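Local structure of B12-binding domain-containing protein (Kitasatospora setae, 6WTE) at residues A[222-227]-A[278-283]; A[242-247]-A[274-279]; A[251-256]-A[285-290]. The protein acts as the cobalamin-dependent radical SAM methyltransferase TsrM, binding B12 and a [4Fe-4S] cluster and transferring methyl groups by an apparently non-radical mechanism. All coordinates share one frame; numbering follows the deposited sequence. Where two conformers were deposited one is given.

Interaction 1: A[222-227]-A[278-283]. With SF4 (iron/sulfur cluster), chain C; EDO (1,2-ethanediol), chain G.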
loop_
_atom_site.group_PDB
_atom_site.type_symbol
_atom_site.label_atom_id
_atom_site.label_comp_id
_atom_site.label_asym_id
_atom_site.label_seq_id
_atom_site.Cartn_x
_atom_site.Cartn_y
_atom_site.Cartn_z
ATOM N N LEU A 222 1.497 -2.346 12.629
ATOM C CA LEU A 222 2.622 -1.536 12.199
ATOM C C LEU A 222 3.714 -1.614 13.254
ATOM O O LEU A 222 3.436 -1.480 14.449
ATOM C CB LEU A 222 2.177 -0.087 12.006
ATOM C CG LEU A 222 3.287 0.897 11.656
ATOM C CD1 LEU A 222 3.823 0.590 10.271
ATOM C CD2 LEU A 222 2.749 2.324 11.738
ATOM N N THR A 223 4.954 -1.840 12.822
ATOM C CA THR A 223 6.070 -1.807 13.760
ATOM C C THR A 223 6.999 -0.623 13.544
ATOM O O THR A 223 7.636 -0.166 14.498
ATOM C CB THR A 223 6.877 -3.118 13.699
ATOM O OG1 THR A 223 7.903 -3.041 12.697
ATOM C CG2 THR A 223 5.959 -4.306 13.399
ATOM N N LYS A 224 7.049 -0.083 12.332
ATOM C CA LYS A 224 7.928 1.038 12.031
ATOM C C LYS A 224 7.476 1.681 10.729
ATOM O O LYS A 224 7.096 0.981 9.785
ATOM C CB LYS A 224 9.390 0.581 11.927
ATOM C CG LYS A 224 9.617 -0.519 10.897
ATOM C CD LYS A 224 10.730 -1.468 11.324
ATOM C CE LYS A 224 10.808 -2.668 10.390
ATOM N NZ LYS A 224 11.688 -3.745 10.929
ATOM N N ASN A 225 7.522 3.004 10.680
ATOM C CA ASN A 225 7.164 3.717 9.467
ATOM C C ASN A 225 8.406 4.015 8.634
ATOM O O ASN A 225 9.449 4.390 9.171
ATOM C CB ASN A 225 6.449 5.026 9.794
ATOM C CG ASN A 225 6.058 5.786 8.555
ATOM O OD1 ASN A 225 5.079 5.440 7.896
ATOM N ND2 ASN A 225 6.832 6.815 8.207
ATOM N N GLY A 226 8.273 3.874 7.324
ATOM C CA GLY A 226 9.239 4.397 6.379
ATOM C C GLY A 226 10.082 3.302 5.743
ATOM O O GLY A 226 10.030 2.132 6.115
ATOM N N CYS A 227 10.868 3.721 4.748
ATOM C CA CYS A 227 11.852 2.855 4.109
ATOM C C CYS A 227 13.050 3.697 3.715
ATOM O O CYS A 227 12.884 4.742 3.080
ATOM C CB CYS A 227 11.296 2.154 2.864
ATOM S SG CYS A 227 12.517 0.985 2.143
ATOM N N ILE A 278 16.692 -4.291 10.874
ATOM C CA ILE A 278 16.536 -5.671 11.327
ATOM C C ILE A 278 16.626 -5.781 12.843
ATOM O O ILE A 278 15.991 -6.662 13.444
ATOM C CB ILE A 278 17.582 -6.568 10.633
ATOM C CG1 ILE A 278 17.419 -8.033 11.062
ATOM C CG2 ILE A 278 18.989 -6.076 10.929
ATOM C CD1 ILE A 278 16.152 -8.703 10.548
ATOM N N ALA A 279 17.404 -4.916 13.493
ATOM C CA ALA A 279 17.558 -5.037 14.938
ATOM C C ALA A 279 16.227 -4.817 15.646
ATOM O O ALA A 279 15.906 -5.518 16.614
ATOM C CB ALA A 279 18.614 -4.051 15.443
ATOM N N HIS A 280 15.433 -3.855 15.165
ATOM C CA HIS A 280 14.101 -3.628 15.717
ATOM C C HIS A 280 13.196 -4.835 15.493
ATOM O O HIS A 280 12.459 -5.245 16.397
ATOM C CB HIS A 280 13.499 -2.375 15.078
ATOM C CG HIS A 280 12.187 -1.957 15.664
ATOM N ND1 HIS A 280 10.979 -2.322 15.112
ATOM C CD2 HIS A 280 11.895 -1.163 16.721
ATOM C CE1 HIS A 280 9.997 -1.791 15.819
ATOM N NE2 HIS A 280 10.526 -1.080 16.800
ATOM N N ALA A 281 13.245 -5.423 14.295
ATOM C CA ALA A 281 12.414 -6.587 14.010
ATOM C C ALA A 281 12.764 -7.747 14.933
ATOM O O ALA A 281 11.875 -8.401 15.494
ATOM C CB ALA A 281 12.574 -6.999 12.546
ATOM N N LYS A 282 14.063 -8.015 15.104
ATOM C CA LYS A 282 14.478 -9.107 15.978
ATOM C C LYS A 282 14.120 -8.825 17.433
ATOM O O LYS A 282 13.691 -9.730 18.155
ATOM C CB LYS A 282 15.974 -9.369 15.831
ATOM C CG LYS A 282 16.321 -10.080 14.538
ATOM C CD LYS A 282 17.814 -10.341 14.428
ATOM C CE LYS A 282 18.118 -11.264 13.262
ATOM N NZ LYS A 282 19.581 -11.570 13.175
ATOM N N ASN A 283 14.280 -7.578 17.886
ATOM C CA ASN A 283 13.871 -7.243 19.247
ATOM C C ASN A 283 12.368 -7.419 19.434
ATOM O O ASN A 283 11.908 -7.860 20.498
ATOM C CB ASN A 283 14.275 -5.805 19.582
ATOM C CG ASN A 283 15.750 -5.666 19.885
ATOM O OD1 ASN A 283 16.410 -6.631 20.268
ATOM N ND2 ASN A 283 16.277 -4.456 19.720
HETATM FE FE1 SF4 C . 12.497 -1.059 -2.090
HETATM FE FE2 SF4 C . 11.754 0.078 0.298
HETATM FE FE3 SF4 C . 10.658 -2.290 -0.439
HETATM FE FE4 SF4 C . 9.988 -0.034 -1.769
HETATM S S1 SF4 C . 9.539 -0.493 0.415
HETATM S S2 SF4 C . 10.520 -2.044 -2.693
HETATM S S3 SF4 C . 11.949 1.134 -1.711
HETATM S S4 SF4 C . 12.871 -1.897 -0.012
HETATM C C1 EDO G . 19.006 -3.870 7.765
HETATM O O1 EDO G . 18.732 -3.334 9.064
HETATM C C2 EDO G . 19.013 -2.726 6.755
HETATM O O2 EDO G . 17.758 -2.029 6.808
HETATM O O HOH W 1 10.331 -4.274 13.262
#

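Interaction 2: A[242-247]-A[274-279]. With EDO (1,2-ethanediol), chain G.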
loop_
_atom_site.group_PDB
_atom_site.type_symbol
_atom_site.label_atom_id
_atom_site.label_comp_id
_atom_site.label_asym_id
_atom_site.label_seq_id
_atom_site.Cartn_x
_atom_site.Cartn_y
_atom_site.Cartn_z
ATOM N N THR A 242 11.562 8.492 4.321
ATOM C CA THR A 242 12.835 7.909 3.913
ATOM C C THR A 242 13.675 7.399 5.075
ATOM O O THR A 242 14.787 6.916 4.839
ATOM C CB THR A 242 13.663 8.939 3.140
ATOM O OG1 THR A 242 13.933 10.060 3.996
ATOM C CG2 THR A 242 12.910 9.423 1.912
ATOM N N ARG A 243 13.202 7.526 6.313
ATOM C CA ARG A 243 13.917 7.018 7.476
ATOM C C ARG A 243 12.927 6.306 8.389
ATOM O O ARG A 243 11.716 6.541 8.329
ATOM C CB ARG A 243 14.634 8.141 8.240
ATOM C CG ARG A 243 15.751 8.816 7.443
ATOM C CD ARG A 243 16.892 7.852 7.133
ATOM N NE ARG A 243 17.947 8.515 6.372
ATOM C CZ ARG A 243 18.091 8.428 5.052
ATOM N NH1 ARG A 243 17.253 7.688 4.335
ATOM N NH2 ARG A 243 19.081 9.076 4.446
ATOM N N TYR A 244 13.452 5.438 9.248
ATOM C CA TYR A 244 12.600 4.595 10.079
ATOM C C TYR A 244 12.131 5.359 11.309
ATOM O O TYR A 244 12.944 5.844 12.103
ATOM C CB TYR A 244 13.334 3.309 10.460
ATOM C CG TYR A 244 13.636 2.511 9.218
ATOM C CD1 TYR A 244 12.609 1.932 8.489
ATOM C CD2 TYR A 244 14.933 2.393 8.737
ATOM C CE1 TYR A 244 12.864 1.234 7.331
ATOM C CE2 TYR A 244 15.202 1.689 7.574
ATOM C CZ TYR A 244 14.157 1.120 6.873
ATOM O OH TYR A 244 14.396 0.420 5.713
ATOM N N GLY A 245 10.815 5.485 11.443
ATOM C CA GLY A 245 10.205 5.902 12.689
ATOM C C GLY A 245 9.768 4.651 13.423
ATOM O O GLY A 245 8.700 4.108 13.139
ATOM N N GLN A 246 10.612 4.162 14.333
ATOM C CA GLN A 246 10.371 2.892 15.004
ATOM C C GLN A 246 9.415 3.088 16.171
ATOM O O GLN A 246 9.606 3.984 16.996
ATOM C CB GLN A 246 11.686 2.303 15.516
ATOM C CG GLN A 246 12.718 2.005 14.445
ATOM C CD GLN A 246 14.020 1.486 15.027
ATOM O OE1 GLN A 246 14.243 1.556 16.236
ATOM N NE2 GLN A 246 14.888 0.966 14.168
ATOM N N ARG A 247 8.403 2.231 16.255
ATOM C CA ARG A 247 7.505 2.272 17.397
ATOM C C ARG A 247 8.143 1.589 18.598
ATOM O O ARG A 247 8.956 0.666 18.459
ATOM C CB ARG A 247 6.175 1.594 17.077
ATOM C CG ARG A 247 5.390 2.215 15.942
ATOM C CD ARG A 247 4.080 1.471 15.761
ATOM N NE ARG A 247 3.242 1.571 16.959
ATOM C CZ ARG A 247 2.192 0.795 17.212
ATOM N NH1 ARG A 247 1.835 -0.148 16.351
ATOM N NH2 ARG A 247 1.495 0.968 18.329
ATOM N N PHE A 274 9.449 -5.769 6.615
ATOM C CA PHE A 274 9.581 -6.115 8.030
ATOM C C PHE A 274 11.040 -6.322 8.431
ATOM O O PHE A 274 11.437 -5.933 9.536
ATOM C CB PHE A 274 8.756 -7.360 8.367
ATOM C CG PHE A 274 8.854 -7.782 9.817
ATOM C CD1 PHE A 274 8.522 -6.907 10.835
ATOM C CD2 PHE A 274 9.281 -9.058 10.155
ATOM C CE1 PHE A 274 8.610 -7.291 12.170
ATOM C CE2 PHE A 274 9.374 -9.451 11.483
ATOM C CZ PHE A 274 9.038 -8.569 12.492
ATOM N N ASN A 275 11.861 -6.917 7.556
ATOM C CA ASN A 275 13.228 -7.264 7.932
ATOM C C ASN A 275 14.253 -6.178 7.607
ATOM O O ASN A 275 15.444 -6.386 7.851
ATOM C CB ASN A 275 13.659 -8.588 7.267
ATOM C CG ASN A 275 13.696 -8.504 5.746
ATOM O OD1 ASN A 275 12.915 -7.776 5.127
ATOM N ND2 ASN A 275 14.599 -9.263 5.136
ATOM N N LEU A 276 13.844 -5.042 7.053
ATOM C CA LEU A 276 14.742 -3.898 7.049
ATOM C C LEU A 276 14.624 -3.203 8.397
ATOM O O LEU A 276 13.607 -3.325 9.082
ATOM C CB LEU A 276 14.431 -2.954 5.887
ATOM C CG LEU A 276 14.601 -3.598 4.503
ATOM C CD1 LEU A 276 14.443 -2.563 3.391
ATOM C CD2 LEU A 276 15.957 -4.310 4.370
ATOM N N SER A 277 15.682 -2.506 8.799
ATOM C CA SER A 277 15.856 -2.129 10.201
ATOM C C SER A 277 15.730 -3.385 11.069
ATOM O O SER A 277 14.797 -3.558 11.856
ATOM C CB SER A 277 14.848 -1.045 10.609
ATOM O OG SER A 277 15.274 -0.341 11.763
ATOM N N ILE A 278 16.692 -4.291 10.874
ATOM C CA ILE A 278 16.536 -5.671 11.327
ATOM C C ILE A 278 16.626 -5.781 12.843
ATOM O O ILE A 278 15.991 -6.662 13.444
ATOM C CB ILE A 278 17.582 -6.568 10.633
ATOM C CG1 ILE A 278 17.419 -8.033 11.062
ATOM C CG2 ILE A 278 18.989 -6.076 10.929
ATOM C CD1 ILE A 278 16.152 -8.703 10.548
ATOM N N ALA A 279 17.404 -4.916 13.493
ATOM C CA ALA A 279 17.558 -5.037 14.938
ATOM C C ALA A 279 16.227 -4.817 15.646
ATOM O O ALA A 279 15.906 -5.518 16.614
ATOM C CB ALA A 279 18.614 -4.051 15.443
HETATM C C1 EDO G . 19.006 -3.870 7.765
HETATM O O1 EDO G . 18.732 -3.334 9.064
HETATM C C2 EDO G . 19.013 -2.726 6.755
HETATM O O2 EDO G . 17.758 -2.029 6.808
#

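Interaction 3: A[251-256]-A[285-290]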
loop_
_atom_site.group_PDB
_atom_site.type_symbol
_atom_site.label_atom_id
_atom_site.label_comp_id
_atom_site.label_asym_id
_atom_site.label_seq_id
_atom_site.Cartn_x
_atom_site.Cartn_y
_atom_site.Cartn_z
ATOM N N SER A 251 4.796 -1.111 22.994
ATOM C CA SER A 251 3.517 -0.650 22.460
ATOM C C SER A 251 3.054 -1.524 21.303
ATOM O O SER A 251 1.866 -1.859 21.211
ATOM C CB SER A 251 3.621 0.811 22.014
ATOM O OG SER A 251 3.932 1.655 23.114
ATOM N N VAL A 252 3.974 -1.894 20.406
ATOM C CA VAL A 252 3.619 -2.783 19.300
ATOM C C VAL A 252 3.073 -4.103 19.833
ATOM O O VAL A 252 2.016 -4.577 19.401
ATOM C CB VAL A 252 4.831 -3.021 18.381
ATOM C CG1 VAL A 252 4.433 -3.895 17.213
ATOM C CG2 VAL A 252 5.385 -1.702 17.874
ATOM N N VAL A 253 3.792 -4.726 20.771
ATOM C CA VAL A 253 3.353 -6.032 21.249
ATOM C C VAL A 253 2.061 -5.909 22.057
ATOM O O VAL A 253 1.200 -6.793 21.992
ATOM C CB VAL A 253 4.470 -6.731 22.046
ATOM C CG1 VAL A 253 4.031 -8.134 22.428
ATOM C CG2 VAL A 253 5.758 -6.790 21.213
ATOM N N ASP A 254 1.899 -4.821 22.826
ATOM C CA ASP A 254 0.619 -4.568 23.495
ATOM C C ASP A 254 -0.534 -4.566 22.496
ATOM O O ASP A 254 -1.599 -5.147 22.752
ATOM C CB ASP A 254 0.639 -3.219 24.227
ATOM C CG ASP A 254 1.306 -3.277 25.591
ATOM O OD1 ASP A 254 1.759 -4.360 26.022
ATOM O OD2 ASP A 254 1.352 -2.213 26.247
ATOM N N GLU A 255 -0.341 -3.896 21.358
ATOM C CA GLU A 255 -1.380 -3.830 20.336
ATOM C C GLU A 255 -1.665 -5.201 19.733
ATOM O O GLU A 255 -2.831 -5.571 19.543
ATOM C CB GLU A 255 -0.962 -2.849 19.246
ATOM C CG GLU A 255 -1.994 -2.646 18.159
ATOM C CD GLU A 255 -1.609 -1.510 17.230
ATOM O OE1 GLU A 255 -0.773 -0.681 17.643
ATOM O OE2 GLU A 255 -2.134 -1.450 16.102
ATOM N N MET A 256 -0.610 -5.957 19.407
ATOM C CA MET A 256 -0.799 -7.311 18.896
ATOM C C MET A 256 -1.521 -8.179 19.911
ATOM O O MET A 256 -2.376 -8.991 19.545
ATOM C CB MET A 256 0.549 -7.936 18.540
ATOM C CG MET A 256 1.287 -7.181 17.460
ATOM S SD MET A 256 2.930 -7.850 17.163
ATOM C CE MET A 256 2.520 -9.378 16.318
ATOM N N LEU A 285 10.389 -9.591 17.793
ATOM C CA LEU A 285 10.100 -11.018 17.861
ATOM C C LEU A 285 10.511 -11.593 19.211
ATOM O O LEU A 285 9.775 -12.392 19.804
ATOM C CB LEU A 285 10.805 -11.746 16.718
ATOM C CG LEU A 285 10.325 -11.312 15.328
ATOM C CD1 LEU A 285 11.221 -11.904 14.244
ATOM C CD2 LEU A 285 8.870 -11.707 15.105
ATOM N N ARG A 286 11.668 -11.169 19.725
ATOM C CA ARG A 286 12.106 -11.617 21.042
ATOM C C ARG A 286 11.079 -11.271 22.117
ATOM O O ARG A 286 10.810 -12.082 23.010
ATOM C CB ARG A 286 13.464 -11.001 21.383
ATOM C CG ARG A 286 14.631 -11.538 20.552
ATOM C CD ARG A 286 15.964 -10.982 21.040
ATOM N NE ARG A 286 17.067 -11.403 20.179
ATOM C CZ ARG A 286 17.678 -10.610 19.304
ATOM N NH1 ARG A 286 17.309 -9.339 19.180
ATOM N NH2 ARG A 286 18.666 -11.086 18.558
ATOM N N GLU A 287 10.506 -10.065 22.060
ATOM C CA GLU A 287 9.501 -9.692 23.052
ATOM C C GLU A 287 8.230 -10.518 22.895
ATOM O O GLU A 287 7.619 -10.917 23.895
ATOM C CB GLU A 287 9.200 -8.194 22.957
ATOM C CG GLU A 287 8.088 -7.721 23.883
ATOM C CD GLU A 287 8.417 -7.907 25.353
ATOM O OE1 GLU A 287 9.597 -8.149 25.696
ATOM O OE2 GLU A 287 7.483 -7.804 26.177
ATOM N N ILE A 288 7.821 -10.796 21.654
ATOM C CA ILE A 288 6.648 -11.639 21.433
ATOM C C ILE A 288 6.874 -13.019 22.034
ATOM O O ILE A 288 6.006 -13.577 22.720
ATOM C CB ILE A 288 6.325 -11.738 19.933
ATOM C CG1 ILE A 288 5.905 -10.376 19.372
ATOM C CG2 ILE A 288 5.231 -12.765 19.703
ATOM C CD1 ILE A 288 5.741 -10.398 17.867
ATOM N N VAL A 289 8.048 -13.590 21.774
ATOM C CA VAL A 289 8.378 -14.911 22.300
ATOM C C VAL A 289 8.408 -14.887 23.819
ATOM O O VAL A 289 7.913 -15.809 24.480
ATOM C CB VAL A 289 9.720 -15.389 21.715
ATOM C CG1 VAL A 289 10.202 -16.644 22.436
ATOM C CG2 VAL A 289 9.575 -15.642 20.229
ATOM N N ARG A 290 8.972 -13.824 24.396
ATOM C CA ARG A 290 9.077 -13.747 25.849
ATOM C C ARG A 290 7.701 -13.719 26.500
ATOM O O ARG A 290 7.474 -14.401 27.504
ATOM C CB ARG A 290 9.877 -12.509 26.259
ATOM C CG ARG A 290 10.106 -12.406 27.761
ATOM C CD ARG A 290 10.499 -10.997 28.191
ATOM N NE ARG A 290 9.396 -10.045 28.055
ATOM C CZ ARG A 290 8.395 -9.934 28.925
ATOM N NH1 ARG A 290 8.354 -10.720 29.993
ATOM N NH2 ARG A 290 7.433 -9.041 28.729
#

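Interaction 1: A[222-227]-A[278-283]
His280 brings its imidazole against the backbone and side chain of Thr223, with CE1 3.2 Å from Thr223 O, an approach oblique to the ring. This is the tight part of the contact. Thr223 CB lies at the ring edge in its plane, and the two side chains run past each other in opposite directions. Lys224, in one of its two modelled conformers, leaves its backbone with CG between N and the carbonyl carbon (chi1 57°). After a bend at chi2 the tail of that conformer passes the ring, CD standing 3.9 Å from His280 ND1, and NZ ends 3.7 Å from Ala281 CB.

No direct hydrogen bond spans the segments; one water does the polar work. It donates to Thr223 OG1 (2.8 Å), accepts from Lys224 NZ (2.8 Å), and is bound in the ring plane by His280 ND1 (2.8 Å). Outside partners complete these groups: Asp271 for Thr223, the carbonyls of Phe274 and Leu276 for Lys224, and Arg247 O for His280 NE2. Were the histidine an alanine, the water would probably lose one of its three partners and the Arg247 carbonyl its imidazole mate.

The contact loosens toward the start of helix 278-294, where Ile278 points away and its N donates to O1 of an ethanediol, probably from the crystallisation liquor.

Four residues after Thr223, Cys227 SG binds an iron of the cluster; with Cys231 and Cys234 it forms the CX3CX2C motif of radical SAM enzymes, so the contact sets the start of the cluster loop against this helix. Lys224 NZ lies 4.5 Å from His280 ND1, a nearness likely to disfavour a second positive charge on the ring and consistent with a neutral imidazole.

Interaction 2: A[242-247]-A[274-279]
Tyr244 lays one face of its ring against Ser277, whose CB sits 4.0 Å from the Tyr244 ring centroid and only 12° off the ring normal. A methylene placed so centrally over an aromatic face meets the geometry of a CH-pi contact, and CD2 is the ring atom nearest to that carbon. The phenol end of the same ring reaches further, to Leu276: Tyr244 OH lies 3.4 Å from Leu276 CB, the two side chains crossing at a slant, and Leu276 CD1 stands next closest to the hydroxyl.

Gln246 comes to Ser277 from another direction. With its chain extended beyond CG, it carries the amide to the serine hydroxyl, and Gln246 NE2 donates to Ser277 OG at 2.8 Å. The acceptor lies 15° out of the amide plane, close to coplanar, but the N-H...O angle of 130° shows a clearly bent bond. Ser277 thus offers its CB to the tyrosine and its OG to the glutamine.

Ser277 occupies the N-cap position of helix 278-294, yet its side chain makes no capping bond; OG stands anti to the backbone N and meets Gln246. An ethanediol, probably from the crystallisation liquor, accepts from Ser277 N through its O2 at 2.9 Å.

Leu276 also touches the iron-sulfur cluster, and the Tyr244 side chain comes within about 4 Å of that of the cluster ligand Cys227. The contact therefore adjoins the cluster pocket with an aromatic face, the CB of a leucine and one neutral amide-hydroxyl bond. No charged pair joins the segments, so the link between them rests on neutral contacts, a CH-pi approach and one bent hydrogen bond.

Interaction 3: A[251-256]-A[285-290]
Val253 and Ile288, whose CA atoms at 6.5 Å are the nearest pair across the two helices, lie at the middle of an apolar contact. Val253 CG2 is the branch that does the touching: it meets Ile288 CG1 at 4.0 Å and also the aliphatic part of Glu287, whose CG is 3.7 Å from Val253 CG2. One methyl therefore faces two consecutive residues of the partner helix, and both neighbours are crossed obliquely. In the second apolar pair the terminal methyls meet, although the chains cross at about a right angle: Met256 bends at chi3 (73°), bringing its CE to 3.7 Å from Ile288 CD1.

The polar interactions lie within segment 285-290 and beside it. Arg290 grips Glu287 side-on: Arg290 NE donates to Glu287 OE1 at 3.0 Å, and Arg290 NH2 to Glu287 OE2 at 2.8 Å. Both oxygens are met on the syn side and lie close to the guanidinium plane; the bidentate grip fixes the carboxylate's rotation, while Glu287 CG stays against Val253. Arg291 adds a second salt bridge to Glu287 and another to Asp254, linking the two helices by charge.

The segment axes approach to 10.0 Å and cross at -49°, both running in roughly the same sense. Helix 249-261 lies in the connection between the parallel strands 219-221 and 266-269, after the cluster loop, and helix 278-294 lies between 266-269 and 304-309, as in successive beta-alpha units of the radical SAM partial barrel. Met256 also touches Ile221 of strand 219-221, whereas Leu285 turns to Phe318 and Leu322 of helix 316-325.

In the fold
All three contacts use helix 278-294, two at its N-terminal end and one further along. Interactions 1 and 2, with centres about 4 Å apart, share that end and face the small antiparallel pair 224-225 and 245-246. Interaction 1 is buried and water-mediated, whereas interaction 2 is only partly buried and joined by an aromatic face and one amide bond. Interaction 3, its centre about 12 Å from that of the first and about 16 Å from that of the second, is buried like interaction 1 but is a largely aliphatic helix-helix contact further from the cluster. The Arg247-Glu255 salt bridge ties the strand segment of interaction 2 to helix 249-261 of interaction 3.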